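Local coordinates for protein putative phosphosugar isomerases (Salmonella typhimurium LT2, PDB 3FKJ) that probably binds phosphorylated sugar derivatives through its SIS fold and may act as a sugar-phosphate isomerase, at residues 44-49 and 77-82; 143-148 and 324-329; 209-214 and 288-293; 299-304 and 311-316. All blocks are in the same frame, centred on the assembly; numbering follows the deposited sequence.

Contact 1 of 4, residues 44-49 and 77-82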
loop_
_atom_site.group_PDB
_atom_site.type_symbol
_atom_site.label_atom_id
_atom_site.label_comp_id
_atom_site.label_asym_id
_atom_site.label_seq_id
_atom_site.Cartn_x
_atom_site.Cartn_y
_atom_site.Cartn_z
ATOM N N TRP A 44 8.251 -11.580 -5.345
ATOM C CA TRP A 44 7.481 -11.081 -4.220
ATOM C C TRP A 44 8.390 -10.694 -3.092
ATOM O O TRP A 44 9.297 -11.448 -2.702
ATOM C CB TRP A 44 6.482 -12.109 -3.687
ATOM C CG TRP A 44 5.243 -12.230 -4.484
ATOM C CD1 TRP A 44 4.071 -11.541 -4.292
ATOM C CD2 TRP A 44 5.043 -13.055 -5.606
ATOM N NE1 TRP A 44 3.161 -11.896 -5.230
ATOM C CE2 TRP A 44 3.709 -12.857 -6.034
ATOM C CE3 TRP A 44 5.864 -13.947 -6.313
ATOM C CZ2 TRP A 44 3.160 -13.529 -7.142
ATOM C CZ3 TRP A 44 5.307 -14.647 -7.390
ATOM C CH2 TRP A 44 3.973 -14.409 -7.805
ATOM N N PHE A 45 8.140 -9.505 -2.584
ATOM C CA PHE A 45 8.605 -9.069 -1.278
ATOM C C PHE A 45 7.556 -9.382 -0.214
ATOM O O PHE A 45 6.425 -8.903 -0.284
ATOM C CB PHE A 45 8.870 -7.591 -1.313
ATOM C CG PHE A 45 9.948 -7.221 -2.257
ATOM C CD1 PHE A 45 11.274 -7.505 -1.946
ATOM C CD2 PHE A 45 9.644 -6.608 -3.469
ATOM C CE1 PHE A 45 12.289 -7.153 -2.824
ATOM C CE2 PHE A 45 10.644 -6.262 -4.367
ATOM C CZ PHE A 45 11.982 -6.536 -4.032
ATOM N N VAL A 46 7.944 -10.198 0.766
ATOM C CA VAL A 46 7.015 -10.684 1.742
ATOM C C VAL A 46 7.560 -10.522 3.171
ATOM O O VAL A 46 8.668 -10.909 3.500
ATOM C CB VAL A 46 6.564 -12.139 1.422
ATOM C CG1 VAL A 46 5.374 -12.574 2.331
ATOM C CG2 VAL A 46 6.159 -12.277 -0.075
ATOM N N GLY A 47 6.744 -9.926 4.017
ATOM C CA GLY A 47 7.092 -9.757 5.400
ATOM C C GLY A 47 6.005 -9.031 6.147
ATOM O O GLY A 47 4.944 -8.761 5.584
ATOM N N CYS A 48 6.287 -8.718 7.415
ATOM C CA CYS A 48 5.346 -8.026 8.303
ATOM C C CYS A 48 5.941 -6.752 8.871
ATOM O O CYS A 48 7.085 -6.750 9.272
ATOM C CB CYS A 48 4.953 -8.919 9.487
ATOM S SG CYS A 48 4.144 -10.460 9.019
ATOM N N GLY A 49 5.132 -5.696 8.897
ATOM C CA GLY A 49 5.493 -4.422 9.488
ATOM C C GLY A 49 6.738 -3.845 8.881
ATOM O O GLY A 49 6.808 -3.624 7.666
ATOM N N ASN A 77 1.015 -13.120 6.218
ATOM C CA ASN A 77 -0.102 -13.955 6.500
ATOM C C ASN A 77 -1.180 -13.887 5.442
ATOM O O ASN A 77 -1.924 -14.862 5.265
ATOM C CB ASN A 77 -0.659 -13.733 7.916
ATOM C CG ASN A 77 -1.148 -15.035 8.529
ATOM O OD1 ASN A 77 -0.727 -16.103 8.082
ATOM N ND2 ASN A 77 -1.998 -14.965 9.546
ATOM N N GLU A 78 -1.265 -12.771 4.722
ATOM C CA GLU A 78 -2.132 -12.734 3.573
ATOM C C GLU A 78 -1.619 -13.601 2.410
ATOM O O GLU A 78 -2.426 -14.270 1.765
ATOM C CB GLU A 78 -2.404 -11.333 3.086
ATOM C CG GLU A 78 -3.359 -11.378 1.892
ATOM C CD GLU A 78 -4.353 -10.275 1.874
ATOM O OE1 GLU A 78 -4.823 -9.858 2.948
ATOM O OE2 GLU A 78 -4.666 -9.827 0.764
ATOM N N PHE A 79 -0.305 -13.566 2.178
ATOM C CA PHE A 79 0.403 -14.393 1.196
ATOM C C PHE A 79 0.197 -15.876 1.463
ATOM O O PHE A 79 -0.059 -16.645 0.535
ATOM C CB PHE A 79 1.915 -14.041 1.228
ATOM C CG PHE A 79 2.765 -14.748 0.185
ATOM C CD1 PHE A 79 2.768 -14.339 -1.140
ATOM C CD2 PHE A 79 3.599 -15.800 0.541
ATOM C CE1 PHE A 79 3.601 -14.970 -2.087
ATOM C CE2 PHE A 79 4.410 -16.427 -0.406
ATOM C CZ PHE A 79 4.405 -16.007 -1.712
ATOM N N VAL A 80 0.274 -16.246 2.746
ATOM C CA VAL A 80 0.041 -17.619 3.210
ATOM C C VAL A 80 -1.384 -18.050 2.956
ATOM O O VAL A 80 -1.646 -19.177 2.487
ATOM C CB VAL A 80 0.331 -17.739 4.712
ATOM C CG1 VAL A 80 -0.227 -19.043 5.324
ATOM C CG2 VAL A 80 1.800 -17.630 4.960
ATOM N N HIS A 81 -2.325 -17.176 3.283
ATOM C CA HIS A 81 -3.734 -17.594 3.265
ATOM C C HIS A 81 -4.438 -17.467 1.900
ATOM O O HIS A 81 -5.311 -18.274 1.579
ATOM C CB HIS A 81 -4.507 -16.863 4.358
ATOM C CG HIS A 81 -4.229 -17.373 5.739
ATOM N ND1 HIS A 81 -3.069 -17.079 6.436
ATOM C CD2 HIS A 81 -4.976 -18.147 6.560
ATOM C CE1 HIS A 81 -3.113 -17.665 7.620
ATOM N NE2 HIS A 81 -4.262 -18.313 7.721
ATOM N N ALA A 82 -4.085 -16.435 1.140
ATOM C CA ALA A 82 -4.610 -16.185 -0.199
ATOM C C ALA A 82 -3.405 -16.086 -1.147
ATOM O O ALA A 82 -3.008 -15.017 -1.650
ATOM C CB ALA A 82 -5.467 -14.911 -0.224
#
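F79 of helix 76-81 meets V46 and W44 of strand 42-47 in the SIS domain. The domain is a three-layer alpha-beta-alpha sandwich with a five-stranded parallel sheet, and this contact seats one short helix against a face of that sheet. V46 supplies the closest touch. Its CG1 lies 3.9 Å from F79 CB, at the root of the ring. Its other methyl, CG2, sits over the middle of the ring face, 4.1 Å from the F79 centroid and 9° off the normal. This is a well-centred CH-pi contact. W44 takes one outer edge of the phenyl ring, at CE1. F79 CE1 stands over one indole face, toward its rim, 4.0 Å from W44 CG. The pair is edge-to-face, with the edge of F79 directed at the five-membered ring of W44 and the planes at 54°. The F79 ring reaches the sheet because its CG is anti to the backbone N (chi1 -176°).

The second shell is mostly apolar. I74 of the neighbouring strand touches W44, V46 and F79. A108 of helix 103-115 and L87 of a loop also pack on F79. Strand 42-47 is held between strands 70-75 and 91-97 by backbone bonds on both sides. The outer side of the helix faces the dimer partner: E78 OE1 accepts hydrogen bonds from H246 and G220 of the second subunit. Back at the sheet, V46 CG1 also reaches the ring itself, 4.1 Å from F79 CD2.

Contact 2 of 4, residues 143-148 and 324-329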
loop_
_atom_site.group_PDB
_atom_site.type_symbol
_atom_site.label_atom_id
_atom_site.label_comp_id
_atom_site.label_asym_id
_atom_site.label_seq_id
_atom_site.Cartn_x
_atom_site.Cartn_y
_atom_site.Cartn_z
ATOM N N ALA A 143 21.986 -2.198 14.262
ATOM C CA ALA A 143 22.203 -1.732 15.631
ATOM C C ALA A 143 21.125 -0.718 16.022
ATOM O O ALA A 143 20.536 -0.066 15.172
ATOM C CB ALA A 143 23.563 -1.102 15.783
ATOM N N ARG A 144 20.938 -0.571 17.329
ATOM C CA ARG A 144 20.073 0.432 17.911
ATOM C C ARG A 144 20.770 1.785 18.082
ATOM O O ARG A 144 21.658 1.940 18.921
ATOM C CB ARG A 144 19.579 -0.078 19.249
ATOM C CG ARG A 144 18.650 0.850 19.968
ATOM C CD ARG A 144 18.172 0.173 21.242
ATOM N NE ARG A 144 17.317 -0.965 20.898
ATOM C CZ ARG A 144 17.155 -2.049 21.644
ATOM N NH1 ARG A 144 17.779 -2.176 22.818
ATOM N NH2 ARG A 144 16.350 -3.011 21.212
ATOM N N TYR A 145 20.320 2.763 17.288
ATOM C CA TYR A 145 20.807 4.140 17.340
ATOM C C TYR A 145 20.834 4.550 18.823
ATOM O O TYR A 145 19.859 4.313 19.548
ATOM C CB TYR A 145 19.919 5.093 16.491
ATOM C CG TYR A 145 20.470 6.497 16.403
ATOM C CD1 TYR A 145 21.549 6.807 15.546
ATOM C CD2 TYR A 145 19.983 7.507 17.234
ATOM C CE1 TYR A 145 22.106 8.107 15.515
ATOM C CE2 TYR A 145 20.543 8.794 17.225
ATOM C CZ TYR A 145 21.591 9.092 16.354
ATOM O OH TYR A 145 22.103 10.382 16.345
ATOM N N PRO A 146 21.926 5.184 19.280
ATOM C CA PRO A 146 23.075 5.778 18.590
ATOM C C PRO A 146 24.230 4.817 18.189
ATOM O O PRO A 146 25.242 5.256 17.590
ATOM C CB PRO A 146 23.544 6.811 19.604
ATOM C CG PRO A 146 23.246 6.193 20.908
ATOM C CD PRO A 146 22.020 5.376 20.739
ATOM N N GLU A 147 24.073 3.531 18.490
ATOM C CA GLU A 147 24.968 2.526 17.946
ATOM C C GLU A 147 24.662 2.429 16.462
ATOM O O GLU A 147 23.557 2.646 16.041
ATOM C CB GLU A 147 24.797 1.174 18.650
ATOM C CG GLU A 147 24.728 1.283 20.177
ATOM C CD GLU A 147 25.607 0.287 20.910
ATOM O OE1 GLU A 147 25.530 -0.922 20.607
ATOM O OE2 GLU A 147 26.368 0.712 21.811
ATOM N N THR A 148 25.674 2.190 15.658
ATOM C CA THR A 148 25.488 2.147 14.223
ATOM C C THR A 148 26.281 0.964 13.642
ATOM O O THR A 148 27.114 0.365 14.319
ATOM C CB THR A 148 25.921 3.480 13.579
ATOM O OG1 THR A 148 27.263 3.747 13.932
ATOM C CG2 THR A 148 25.075 4.632 14.065
ATOM N N TYR A 324 15.607 11.807 14.984
ATOM C CA TYR A 324 14.388 12.430 15.461
ATOM C C TYR A 324 13.660 11.524 16.448
ATOM O O TYR A 324 13.154 12.008 17.440
ATOM C CB TYR A 324 13.463 12.773 14.305
ATOM C CG TYR A 324 13.969 13.885 13.440
ATOM C CD1 TYR A 324 14.844 13.626 12.399
ATOM C CD2 TYR A 324 13.570 15.197 13.660
ATOM C CE1 TYR A 324 15.328 14.644 11.598
ATOM C CE2 TYR A 324 14.036 16.215 12.859
ATOM C CZ TYR A 324 14.919 15.937 11.823
ATOM O OH TYR A 324 15.401 16.952 11.000
ATOM N N ASN A 325 13.618 10.220 16.156
ATOM C CA ASN A 325 12.959 9.231 17.018
ATOM C C ASN A 325 13.516 9.113 18.425
ATOM O O ASN A 325 12.741 8.959 19.381
ATOM C CB ASN A 325 12.936 7.846 16.385
ATOM C CG ASN A 325 12.221 7.822 15.070
ATOM O OD1 ASN A 325 11.495 8.749 14.738
ATOM N ND2 ASN A 325 12.429 6.765 14.299
ATOM N N LEU A 326 14.843 9.158 18.557
ATOM C CA LEU A 326 15.477 9.173 19.877
ATOM C C LEU A 326 15.187 10.498 20.597
ATOM O O LEU A 326 14.809 10.518 21.770
ATOM C CB LEU A 326 16.993 8.957 19.755
ATOM C CG LEU A 326 17.779 8.522 20.994
ATOM C CD1 LEU A 326 17.276 7.172 21.484
ATOM C CD2 LEU A 326 19.252 8.474 20.680
ATOM N N ALA A 327 15.381 11.611 19.903
ATOM C CA ALA A 327 15.062 12.914 20.480
ATOM C C ALA A 327 13.611 12.987 20.998
ATOM O O ALA A 327 13.359 13.505 22.090
ATOM C CB ALA A 327 15.325 14.014 19.474
ATOM N N LEU A 328 12.656 12.455 20.227
ATOM C CA LEU A 328 11.241 12.497 20.615
ATOM C C LEU A 328 10.981 11.592 21.805
ATOM O O LEU A 328 10.372 12.023 22.807
ATOM C CB LEU A 328 10.350 12.104 19.463
ATOM C CG LEU A 328 8.859 12.209 19.685
ATOM C CD1 LEU A 328 8.514 13.681 19.907
ATOM C CD2 LEU A 328 8.124 11.611 18.487
ATOM N N ALA A 329 11.502 10.366 21.721
ATOM C CA ALA A 329 11.352 9.381 22.802
ATOM C C ALA A 329 11.900 9.910 24.133
ATOM O O ALA A 329 11.299 9.701 25.172
ATOM C CB ALA A 329 12.007 8.032 22.419
#
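Y145 turns its ring toward L326 with CG anti to the backbone N (chi1 -174°). L326 makes the same choice at chi1 (-162°), and chi2 near 62° then brings its CD2 methyl to the phenol. CD2 lies 3.7 Å from both Y145 CD2 and Y145 CE2, so one methyl rests against a single ring bond. It approaches at a slant to the ring. L326 CB is looser, 4.2 Å from Y145 CD2. P146 adds a marginal touch, with its CD 4.2 Å from the same leucine methyl. The peptide bond before P146 is cis, and the proline folds back on its neighbour: P146 CB stands over the centre of one face of the Y145 ring.

The contact joins the loop that follows strand 136-139, an outermost strand of the five-stranded parallel sheet of the SIS domain, to helix 313-331, the C-terminal helix. It bridges parts of the chain 176 residues apart and lies at the surface. No hydrogen bond crosses between the segments. Y145 also lies along the helix one turn earlier, touching D322 and V323. The polar end of the ring is anchored separately, since Y145 OH is hydrogen-bonded to NE2 of Q198.

Contact 3 of 4, residues 209-214 and 288-293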
loop_
_atom_site.group_PDB
_atom_site.type_symbol
_atom_site.label_atom_id
_atom_site.label_comp_id
_atom_site.label_asym_id
_atom_site.label_seq_id
_atom_site.Cartn_x
_atom_site.Cartn_y
_atom_site.Cartn_z
ATOM N N LYS A 209 6.383 16.774 21.506
ATOM C CA LYS A 209 6.221 15.802 22.577
ATOM C C LYS A 209 4.804 15.598 23.082
ATOM O O LYS A 209 4.508 14.529 23.625
ATOM C CB LYS A 209 7.120 16.172 23.768
ATOM C CG LYS A 209 6.956 17.587 24.308
ATOM C CD LYS A 209 7.627 17.680 25.654
ATOM C CE LYS A 209 7.605 19.090 26.200
ATOM N NZ LYS A 209 7.765 18.978 27.647
ATOM N N ASP A 210 3.932 16.599 22.909
ATOM C CA ASP A 210 2.551 16.494 23.381
ATOM C C ASP A 210 1.501 16.167 22.314
ATOM O O ASP A 210 0.332 16.076 22.631
ATOM C CB ASP A 210 2.164 17.767 24.138
ATOM C CG ASP A 210 3.086 18.041 25.317
ATOM O OD1 ASP A 210 3.379 17.090 26.070
ATOM O OD2 ASP A 210 3.541 19.185 25.477
ATOM N N GLU A 211 1.910 15.946 21.065
ATOM C CA GLU A 211 0.974 15.578 19.999
ATOM C C GLU A 211 0.475 14.139 20.188
ATOM O O GLU A 211 1.240 13.226 20.513
ATOM C CB GLU A 211 1.629 15.752 18.631
ATOM C CG GLU A 211 2.152 17.190 18.377
ATOM C CD GLU A 211 1.028 18.218 18.331
ATOM O OE1 GLU A 211 -0.152 17.815 18.328
ATOM O OE2 GLU A 211 1.306 19.434 18.317
ATOM N N LYS A 212 -0.819 13.965 20.016
ATOM C CA LYS A 212 -1.500 12.674 20.134
ATOM C C LYS A 212 -1.802 12.034 18.766
ATOM O O LYS A 212 -2.128 10.856 18.709
ATOM C CB LYS A 212 -2.863 12.878 20.819
ATOM C CG LYS A 212 -2.882 13.784 22.052
ATOM C CD LYS A 212 -2.994 12.989 23.349
ATOM C CE LYS A 212 -3.271 13.930 24.527
ATOM N NZ LYS A 212 -3.358 13.211 25.834
ATOM N N VAL A 213 -1.811 12.850 17.709
ATOM C CA VAL A 213 -2.042 12.402 16.325
ATOM C C VAL A 213 -0.994 13.035 15.410
ATOM O O VAL A 213 -0.832 14.260 15.377
ATOM C CB VAL A 213 -3.419 12.807 15.763
ATOM C CG1 VAL A 213 -3.647 12.090 14.418
ATOM C CG2 VAL A 213 -4.542 12.465 16.741
ATOM N N VAL A 214 -0.268 12.194 14.684
ATOM C CA VAL A 214 0.713 12.675 13.714
ATOM C C VAL A 214 0.468 11.998 12.350
ATOM O O VAL A 214 0.344 10.762 12.283
ATOM C CB VAL A 214 2.160 12.415 14.217
ATOM C CG1 VAL A 214 3.193 12.736 13.108
ATOM C CG2 VAL A 214 2.426 13.215 15.483
ATOM N N GLN A 288 -1.577 26.497 7.776
ATOM C CA GLN A 288 -0.906 26.529 9.063
ATOM C C GLN A 288 -0.924 25.180 9.764
ATOM O O GLN A 288 -1.121 25.112 10.976
ATOM C CB GLN A 288 -1.529 27.586 9.990
ATOM C CG GLN A 288 -1.481 28.995 9.495
ATOM C CD GLN A 288 -2.725 29.757 9.897
ATOM O OE1 GLN A 288 -3.098 29.821 11.080
ATOM N NE2 GLN A 288 -3.390 30.325 8.911
ATOM N N GLY A 289 -0.713 24.103 9.010
ATOM C CA GLY A 289 -0.434 22.843 9.621
ATOM C C GLY A 289 0.892 22.902 10.349
ATOM O O GLY A 289 1.743 23.735 10.041
ATOM N N LYS A 290 1.052 22.004 11.319
ATOM C CA LYS A 290 2.300 21.829 12.039
ATOM C C LYS A 290 3.178 20.901 11.255
ATOM O O LYS A 290 3.058 19.685 11.371
ATOM C CB LYS A 290 2.060 21.245 13.431
ATOM C CG LYS A 290 3.297 21.265 14.311
ATOM C CD LYS A 290 3.005 20.673 15.666
ATOM C CE LYS A 290 4.119 20.904 16.640
ATOM N NZ LYS A 290 3.611 20.826 18.013
ATOM N N LEU A 291 4.070 21.481 10.460
ATOM C CA LEU A 291 4.843 20.703 9.494
ATOM C C LEU A 291 6.284 20.528 9.959
ATOM O O LEU A 291 6.946 21.488 10.260
ATOM C CB LEU A 291 4.775 21.362 8.106
ATOM C CG LEU A 291 5.640 20.772 6.974
ATOM C CD1 LEU A 291 5.374 19.271 6.748
ATOM C CD2 LEU A 291 5.450 21.593 5.687
ATOM N N GLN A 292 6.742 19.281 10.052
ATOM C CA GLN A 292 8.165 18.957 10.138
ATOM C C GLN A 292 8.542 18.445 8.762
ATOM O O GLN A 292 8.045 17.391 8.314
ATOM C CB GLN A 292 8.437 17.864 11.168
ATOM C CG GLN A 292 9.895 17.339 11.174
ATOM C CD GLN A 292 10.879 18.402 11.653
ATOM O OE1 GLN A 292 10.539 19.221 12.488
ATOM N NE2 GLN A 292 12.090 18.399 11.105
ATOM N N LEU A 293 9.375 19.209 8.074
ATOM C CA LEU A 293 9.896 18.805 6.789
ATOM C C LEU A 293 11.243 18.119 6.981
ATOM O O LEU A 293 12.113 18.643 7.648
ATOM C CB LEU A 293 10.036 20.027 5.883
ATOM C CG LEU A 293 10.443 19.787 4.424
ATOM C CD1 LEU A 293 9.545 18.777 3.705
ATOM C CD2 LEU A 293 10.449 21.123 3.716
#
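E211 and K290 form a salt bridge at one end of a four-stranded parallel sheet. E211 lies just before strand 213-218 and K290 begins strand 290-295. Strand 263-268 runs between these two strands, so the side chains must bridge the gap. They reach for each other from its two flanks. K290 is extended throughout, while E211 bends at chi2 (-65°) to bring its carboxylate round. The tight part is very small. K290 NZ donates to E211 OE2 over 2.7 Å, and the oxygen receives it on its anti lone pair, the one turned away from the other carboxylate oxygen. The lysine chain also runs close to this oxygen, with K290 CD 3.4 Å from OE2.

Around this bond the contact is loose. It sits at the surface, and K209, D210 and K212 beside E211 are exposed. The helix side is firmer: K290 NZ donates to E207 O and makes a cation-pi contact with W208, both of helix 198-208. These probably help fix its position. P263 of the middle strand lies against E211. Just before K290, the helix 274-286 ends in a Schellman motif, in which Q288 has positive phi and G289 N bonds back to I284 O.

Contact 4 of 4, residues 299-304 and 311-316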
loop_
_atom_site.group_PDB
_atom_site.type_symbol
_atom_site.label_atom_id
_atom_site.label_comp_id
_atom_site.label_asym_id
_atom_site.label_seq_id
_atom_site.Cartn_x
_atom_site.Cartn_y
_atom_site.Cartn_z
ATOM N N LEU A 299 19.867 16.863 2.726
ATOM C CA LEU A 299 20.711 16.006 3.546
ATOM C C LEU A 299 21.686 15.184 2.698
ATOM O O LEU A 299 22.210 14.168 3.164
ATOM C CB LEU A 299 19.842 15.093 4.430
ATOM C CG LEU A 299 18.832 15.808 5.329
ATOM C CD1 LEU A 299 17.852 14.798 5.925
ATOM C CD2 LEU A 299 19.547 16.613 6.404
ATOM N N GLY A 300 21.914 15.606 1.455
ATOM C CA GLY A 300 23.042 15.094 0.668
ATOM C C GLY A 300 22.754 13.914 -0.250
ATOM O O GLY A 300 23.650 13.116 -0.556
ATOM N N ILE A 301 21.507 13.798 -0.700
ATOM C CA ILE A 301 21.191 12.852 -1.762
ATOM C C ILE A 301 21.910 13.223 -3.059
ATOM O O ILE A 301 22.294 12.319 -3.801
ATOM C CB ILE A 301 19.658 12.679 -1.966
ATOM C CG1 ILE A 301 19.151 11.564 -1.060
ATOM C CG2 ILE A 301 19.308 12.333 -3.409
ATOM C CD1 ILE A 301 19.378 10.151 -1.587
ATOM N N GLN A 302 22.129 14.522 -3.314
ATOM C CA GLN A 302 22.811 14.947 -4.544
ATOM C C GLN A 302 24.268 14.524 -4.531
ATOM O O GLN A 302 24.855 14.330 -5.591
ATOM C CB GLN A 302 22.704 16.458 -4.818
ATOM C CG GLN A 302 21.317 16.965 -5.312
ATOM C CD GLN A 302 20.640 16.080 -6.408
ATOM O OE1 GLN A 302 21.135 15.960 -7.538
ATOM N NE2 GLN A 302 19.486 15.494 -6.068
ATOM N N ASP A 303 24.825 14.352 -3.335
ATOM C CA ASP A 303 26.168 13.806 -3.163
ATOM C C ASP A 303 26.274 12.318 -3.471
ATOM O O ASP A 303 27.354 11.835 -3.721
ATOM C CB ASP A 303 26.667 14.027 -1.732
ATOM C CG ASP A 303 26.656 15.490 -1.320
ATOM O OD1 ASP A 303 26.829 16.360 -2.199
ATOM O OD2 ASP A 303 26.468 15.752 -0.110
ATOM N N LEU A 304 25.180 11.571 -3.418
ATOM C CA LEU A 304 25.223 10.154 -3.815
ATOM C C LEU A 304 25.377 10.019 -5.330
ATOM O O LEU A 304 26.193 9.243 -5.822
ATOM C CB LEU A 304 23.955 9.405 -3.370
ATOM C CG LEU A 304 23.836 9.115 -1.881
ATOM C CD1 LEU A 304 22.524 8.426 -1.589
ATOM C CD2 LEU A 304 25.026 8.284 -1.399
ATOM N N TYR A 311 16.630 6.868 -5.908
ATOM C CA TYR A 311 16.370 5.517 -5.388
ATOM C C TYR A 311 16.854 5.270 -3.950
ATOM O O TYR A 311 16.463 4.271 -3.345
ATOM C CB TYR A 311 16.897 4.442 -6.349
ATOM C CG TYR A 311 16.176 4.432 -7.695
ATOM C CD1 TYR A 311 14.804 4.341 -7.756
ATOM C CD2 TYR A 311 16.864 4.557 -8.884
ATOM C CE1 TYR A 311 14.142 4.378 -8.929
ATOM C CE2 TYR A 311 16.190 4.571 -10.092
ATOM C CZ TYR A 311 14.822 4.492 -10.108
ATOM O OH TYR A 311 14.080 4.498 -11.285
ATOM N N PHE A 312 17.661 6.186 -3.391
ATOM C CA PHE A 312 18.196 6.044 -2.013
ATOM C C PHE A 312 17.463 6.894 -0.992
ATOM O O PHE A 312 17.837 6.883 0.195
ATOM C CB PHE A 312 19.686 6.468 -1.935
ATOM C CG PHE A 312 20.591 5.613 -2.736
ATOM C CD1 PHE A 312 20.686 5.789 -4.107
ATOM C CD2 PHE A 312 21.330 4.598 -2.126
ATOM C CE1 PHE A 312 21.532 4.981 -4.875
ATOM C CE2 PHE A 312 22.147 3.785 -2.883
ATOM C CZ PHE A 312 22.244 3.976 -4.272
ATOM N N CYS A 313 16.469 7.668 -1.451
ATOM C CA CYS A 313 15.731 8.573 -0.559
ATOM C C CYS A 313 15.084 7.847 0.618
ATOM O O CYS A 313 15.162 8.331 1.726
ATOM C CB CYS A 313 14.679 9.384 -1.309
ATOM S SG CYS A 313 15.406 10.709 -2.297
ATOM N N GLY A 314 14.479 6.688 0.382
ATOM C CA GLY A 314 13.811 5.962 1.466
ATOM C C GLY A 314 14.821 5.487 2.496
ATOM O O GLY A 314 14.622 5.638 3.680
ATOM N N LEU A 315 15.904 4.891 2.013
ATOM C CA LEU A 315 16.998 4.440 2.858
ATOM C C LEU A 315 17.601 5.567 3.695
ATOM O O LEU A 315 17.835 5.419 4.885
ATOM C CB LEU A 315 18.089 3.826 1.999
ATOM C CG LEU A 315 17.793 2.542 1.239
ATOM C CD1 LEU A 315 19.048 2.141 0.493
ATOM C CD2 LEU A 315 17.356 1.446 2.183
ATOM N N LEU A 316 17.809 6.714 3.078
ATOM C CA LEU A 316 18.308 7.852 3.845
ATOM C C LEU A 316 17.330 8.311 4.935
ATOM O O LEU A 316 17.765 8.599 6.067
ATOM C CB LEU A 316 18.664 9.004 2.901
ATOM C CG LEU A 316 19.219 10.283 3.534
ATOM C CD1 LEU A 316 20.548 10.042 4.229
ATOM C CD2 LEU A 316 19.362 11.330 2.451
#
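L304 and I301 converge on F312 from the same segment. L304 CD1 is 3.5 Å from F312 CB and 3.6 Å from F312 CG, so the methyl fits against the root of the phenyl ring. The two side chains lean across each other. I301 CD1 touches the same CB at 3.7 Å, and F312 CB is thus gripped by two methyls. I301 and L316 meet differently: the two chains run alongside each other, pointing opposite ways, with I301 CG1 3.5 Å from L316 CD2. L316 reaches out because its CG is anti to the backbone N (chi1 -179°). C313, next to F312 in the chain, also meets I301, its SG 4.0 Å from I301 CG1.

Here the loop after strand 290-295 folds back over the start of helix 313-331, one face of which it covers. F312 closes the short 3-10 turn that leads into this helix, and L316 follows one turn later, with its N bonded to F312 O. The loop residues 301-304 have helical backbone angles, which set I301 and L304 on the same side. The contact is wholly apolar across the segments. Helices 176-184 and 186-196 pack on neighbouring sides: F183 meets F312 edge-to-face, and F186 and V189 touch L304. L299 adds a looser touch at the edge, with its CB 4.3 Å from L316 CD2.

Overall arrangement
Contacts 1 and 4 are buried and apolar; contacts 2 and 3 are at the surface. Contact 1 belongs to the five-stranded sheet and contact 3 to the four-stranded one; the centres of the two contacts lie about 32 Å apart. Contacts 2 and 4 both use helix 313-331, the first near its end and the second at its start. Contact 2 ties this helix to the loop leaving the five-stranded sheet. Contacts 2 and 3 also touch, where Y324 CE2 lies 3.4 Å from Q292 NE2. Aromatic packing marks contact 1, aliphatic packing contact 4. Contact 2 rests on one leucine methyl against a ring, whereas contact 3 depends on charge.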